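Local atomic coordinates of CrtC domain-containing protein (Fusarium vanettenii 77-13-4, PDB entry 7A0Q), a protein that probably acts as kievitone hydratase, a lyase that adds water to the isoflavonoid phytoalexin kievitone. Residues T245-R253 with T259-T267. Sequence-based numbering, arbitrary orientation.
Sequences TETRFATIR and TLVLPLEFT
Arg248 turns CG between its backbone N and carbonyl carbon (chi1 43°), then runs extended to NE, which carries its side chain over the carbonyl oxygen of Leu264. Arg248 NH1 donates a hydrogen bond of 2.9 Å to Leu264 O. The oxygen lies in the guanidinium plane, but the donor stands well above the plane of the carbonyl. Leu264 has a similar first torsion (chi1 64°). It lays its CD2 over the backbone of Phe249, 3.6 Å from Leu264 CD2 to Phe249 C. Leu264 N also bonds Arg248 O, so both polar backbone atoms of Leu264 are held by Arg248.

Further along, the two strands pair as a regular antiparallel hairpin. They are the third and fourth strands of the closed eight-stranded barrel in the lipocalin-like domain. Ala250 with Leu262 and Ile252 with Leu260 are the hydrogen-bonded pairs. Each has two nearly straight N-H...O bonds, such as Ala250 N to Leu262 O at 2.8 Å. Between them, Thr251 faces Val261 as a non-hydrogen-bonded pair.

One face of the hairpin carries Ala250, Ile252, Leu260 and Leu262. Ile252 CD1 meets Leu262 CD1 at 4.0 Å, the two side chains crossing at about a right angle. Phe294 touches both of them, and Ile291 of strand 282-291 packs on Ala250 and Leu262. The other face carries Phe249, Thr251, Thr259 and Val261. The Phe249 and Val261 side chains run side by side, pointing the same way, with Phe249 CD2 4.0 Å from Val261 CG1; the Phe249 ring also meets Phe166 edge-to-face. The two threonines touch by their methyls, 3.6 Å from Thr251 CG2 to Thr259 CG2. Their hydroxyls bond elsewhere, Thr251 OG1 to Gly161 N and Thr259 OG1 to Asp257 O.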
loop_
_atom_site.group_PDB
_atom_site.type_symbol
_atom_site.label_atom_id
_atom_site.label_comp_id
_atom_site.label_asym_id
_atom_site.label_seq_id
_atom_site.Cartn_x
_atom_site.Cartn_y
_atom_site.Cartn_z
ATOM N N THR A 245 -4.708 22.141 -10.794
ATOM C CA THR A 245 -5.151 22.117 -9.407
ATOM C C THR A 245 -4.202 21.227 -8.618
ATOM O O THR A 245 -3.394 20.491 -9.186
ATOM C CB THR A 245 -6.589 21.576 -9.262
ATOM O OG1 THR A 245 -6.673 20.273 -9.860
ATOM C CG2 THR A 245 -7.613 22.514 -9.923
ATOM N N GLU A 246 -4.328 21.276 -7.300
ATOM C CA GLU A 246 -3.548 20.431 -6.405
ATOM C C GLU A 246 -4.474 19.399 -5.778
ATOM O O GLU A 246 -5.470 19.759 -5.140
ATOM C CB GLU A 246 -2.863 21.256 -5.318
ATOM C CG GLU A 246 -1.718 22.142 -5.824
ATOM C CD GLU A 246 -0.570 21.341 -6.439
ATOM O OE1 GLU A 246 -0.282 20.226 -5.954
ATOM O OE2 GLU A 246 0.047 21.834 -7.410
ATOM N N THR A 247 -4.141 18.122 -5.949
ATOM C CA THR A 247 -4.895 17.050 -5.314
ATOM C C THR A 247 -4.301 16.766 -3.940
ATOM O O THR A 247 -3.092 16.551 -3.803
ATOM C CB THR A 247 -4.894 15.803 -6.198
ATOM O OG1 THR A 247 -5.615 16.098 -7.405
ATOM C CG2 THR A 247 -5.568 14.621 -5.478
ATOM N N ARG A 248 -5.141 16.829 -2.909
ATOM C CA ARG A 248 -4.651 16.638 -1.545
ATOM C C ARG A 248 -5.857 16.213 -0.707
ATOM O O ARG A 248 -6.640 17.059 -0.266
ATOM C CB ARG A 248 -3.983 17.907 -1.010
ATOM C CG ARG A 248 -4.730 19.211 -1.332
ATOM C CD ARG A 248 -3.969 20.440 -0.832
ATOM N NE ARG A 248 -4.717 21.674 -1.084
ATOM C CZ ARG A 248 -5.662 22.162 -0.287
ATOM N NH1 ARG A 248 -6.002 21.532 0.830
ATOM N NH2 ARG A 248 -6.276 23.292 -0.609
ATOM N N PHE A 249 -6.022 14.903 -0.526
ATOM C CA PHE A 249 -7.261 14.453 0.093
ATOM C C PHE A 249 -7.064 13.076 0.714
ATOM O O PHE A 249 -6.145 12.332 0.365
ATOM C CB PHE A 249 -8.430 14.441 -0.914
ATOM C CG PHE A 249 -8.497 13.203 -1.784
ATOM C CD1 PHE A 249 -7.500 12.923 -2.715
ATOM C CD2 PHE A 249 -9.563 12.318 -1.664
ATOM C CE1 PHE A 249 -7.579 11.772 -3.523
ATOM C CE2 PHE A 249 -9.648 11.186 -2.460
ATOM C CZ PHE A 249 -8.659 10.909 -3.381
ATOM N N ALA A 250 -7.939 12.770 1.665
ATOM C CA ALA A 250 -7.978 11.468 2.308
ATOM C C ALA A 250 -9.340 10.839 2.078
ATOM O O ALA A 250 -10.369 11.522 2.148
ATOM C CB ALA A 250 -7.702 11.590 3.820
ATOM N N THR A 251 -9.333 9.529 1.802
ATOM C CA THR A 251 -10.512 8.689 1.959
ATOM C C THR A 251 -10.343 7.931 3.266
ATOM O O THR A 251 -9.331 7.257 3.473
ATOM C CB THR A 251 -10.688 7.708 0.799
ATOM O OG1 THR A 251 -10.694 8.413 -0.455
ATOM C CG2 THR A 251 -12.008 6.950 0.965
ATOM N N ILE A 252 -11.303 8.081 4.160
ATOM C CA ILE A 252 -11.232 7.447 5.465
ATOM C C ILE A 252 -12.414 6.509 5.592
ATOM O O ILE A 252 -13.566 6.943 5.510
ATOM C CB ILE A 252 -11.235 8.479 6.601
ATOM C CG1 ILE A 252 -10.086 9.476 6.407
ATOM C CG2 ILE A 252 -11.184 7.739 7.953
ATOM C CD1 ILE A 252 -9.990 10.538 7.500
ATOM N N ARG A 253 -12.131 5.220 5.781
ATOM C CA ARG A 253 -13.169 4.258 6.098
ATOM C C ARG A 253 -13.271 4.165 7.611
ATOM O O ARG A 253 -12.265 3.936 8.285
ATOM C CB ARG A 253 -12.850 2.890 5.497
ATOM C CG ARG A 253 -13.965 1.868 5.690
ATOM C CD ARG A 253 -13.379 0.502 6.093
ATOM N NE ARG A 253 -12.963 0.476 7.495
ATOM C CZ ARG A 253 -12.361 -0.562 8.083
ATOM N NH1 ARG A 253 -12.076 -1.669 7.395
ATOM N NH2 ARG A 253 -12.036 -0.495 9.367
ATOM N N THR A 259 -17.761 6.377 5.108
ATOM C CA THR A 259 -16.604 6.773 4.315
ATOM C C THR A 259 -16.533 8.295 4.251
ATOM O O THR A 259 -17.513 8.945 3.878
ATOM C CB THR A 259 -16.679 6.170 2.901
ATOM O OG1 THR A 259 -16.833 4.742 2.990
ATOM C CG2 THR A 259 -15.408 6.466 2.105
ATOM N N LEU A 260 -15.388 8.853 4.643
ATOM C CA LEU A 260 -15.147 10.294 4.619
ATOM C C LEU A 260 -14.205 10.629 3.469
ATOM O O LEU A 260 -13.181 9.970 3.286
ATOM C CB LEU A 260 -14.543 10.778 5.945
ATOM C CG LEU A 260 -15.103 10.085 7.192
ATOM C CD1 LEU A 260 -14.394 10.581 8.454
ATOM C CD2 LEU A 260 -16.606 10.302 7.285
ATOM N N VAL A 261 -14.554 11.648 2.692
ATOM C CA VAL A 261 -13.712 12.128 1.602
ATOM C C VAL A 261 -13.372 13.583 1.927
ATOM O O VAL A 261 -14.214 14.481 1.791
ATOM C CB VAL A 261 -14.410 11.980 0.247
ATOM C CG1 VAL A 261 -13.463 12.389 -0.880
ATOM C CG2 VAL A 261 -14.898 10.518 0.084
ATOM N N LEU A 262 -12.140 13.818 2.388
ATOM C CA LEU A 262 -11.811 15.069 3.070
ATOM C C LEU A 262 -10.558 15.697 2.479
ATOM O O LEU A 262 -9.566 15.004 2.240
ATOM C CB LEU A 262 -11.585 14.833 4.576
ATOM C CG LEU A 262 -12.669 14.030 5.306
ATOM C CD1 LEU A 262 -12.255 13.760 6.748
ATOM C CD2 LEU A 262 -13.998 14.773 5.261
ATOM N N PRO A 263 -10.570 17.007 2.235
ATOM C CA PRO A 263 -9.330 17.694 1.855
ATOM C C PRO A 263 -8.316 17.648 2.986
ATOM O O PRO A 263 -8.668 17.539 4.163
ATOM C CB PRO A 263 -9.784 19.138 1.589
ATOM C CG PRO A 263 -11.270 19.086 1.451
ATOM C CD PRO A 263 -11.717 17.924 2.308
ATOM N N LEU A 264 -7.038 17.773 2.625
ATOM C CA LEU A 264 -5.981 17.839 3.631
ATOM C C LEU A 264 -4.908 18.839 3.210
ATOM O O LEU A 264 -4.784 19.203 2.040
ATOM C CB LEU A 264 -5.348 16.458 3.904
ATOM C CG LEU A 264 -4.589 15.755 2.774
ATOM C CD1 LEU A 264 -3.156 16.254 2.601
ATOM C CD2 LEU A 264 -4.592 14.243 2.998
ATOM N N GLU A 265 -4.136 19.281 4.195
ATOM C CA GLU A 265 -2.933 20.075 3.972
ATOM C C GLU A 265 -1.720 19.196 4.243
ATOM O O GLU A 265 -1.665 18.515 5.271
ATOM C CB GLU A 265 -2.915 21.313 4.874
ATOM C CG GLU A 265 -4.078 22.251 4.634
ATOM C CD GLU A 265 -4.081 23.432 5.586
ATOM O OE1 GLU A 265 -3.084 23.610 6.317
ATOM O OE2 GLU A 265 -5.082 24.178 5.595
ATOM N N PHE A 266 -0.750 19.231 3.329
ATOM C CA PHE A 266 0.394 18.329 3.327
ATOM C C PHE A 266 1.669 19.139 3.497
ATOM O O PHE A 266 1.891 20.097 2.754
ATOM C CB PHE A 266 0.422 17.543 2.011
ATOM C CG PHE A 266 1.725 16.838 1.715
ATOM C CD1 PHE A 266 2.001 15.589 2.260
ATOM C CD2 PHE A 266 2.636 17.389 0.818
ATOM C CE1 PHE A 266 3.183 14.929 1.954
ATOM C CE2 PHE A 266 3.819 16.732 0.511
ATOM C CZ PHE A 266 4.090 15.504 1.070
ATOM N N THR A 267 2.500 18.757 4.460
ATOM C CA THR A 267 3.780 19.432 4.684
ATOM C C THR A 267 4.891 18.398 4.753
ATOM O O THR A 267 4.976 17.651 5.749
ATOM C CB THR A 267 3.761 20.263 5.963
ATOM O OG1 THR A 267 2.733 21.256 5.873
ATOM C CG2 THR A 267 5.116 20.971 6.153
#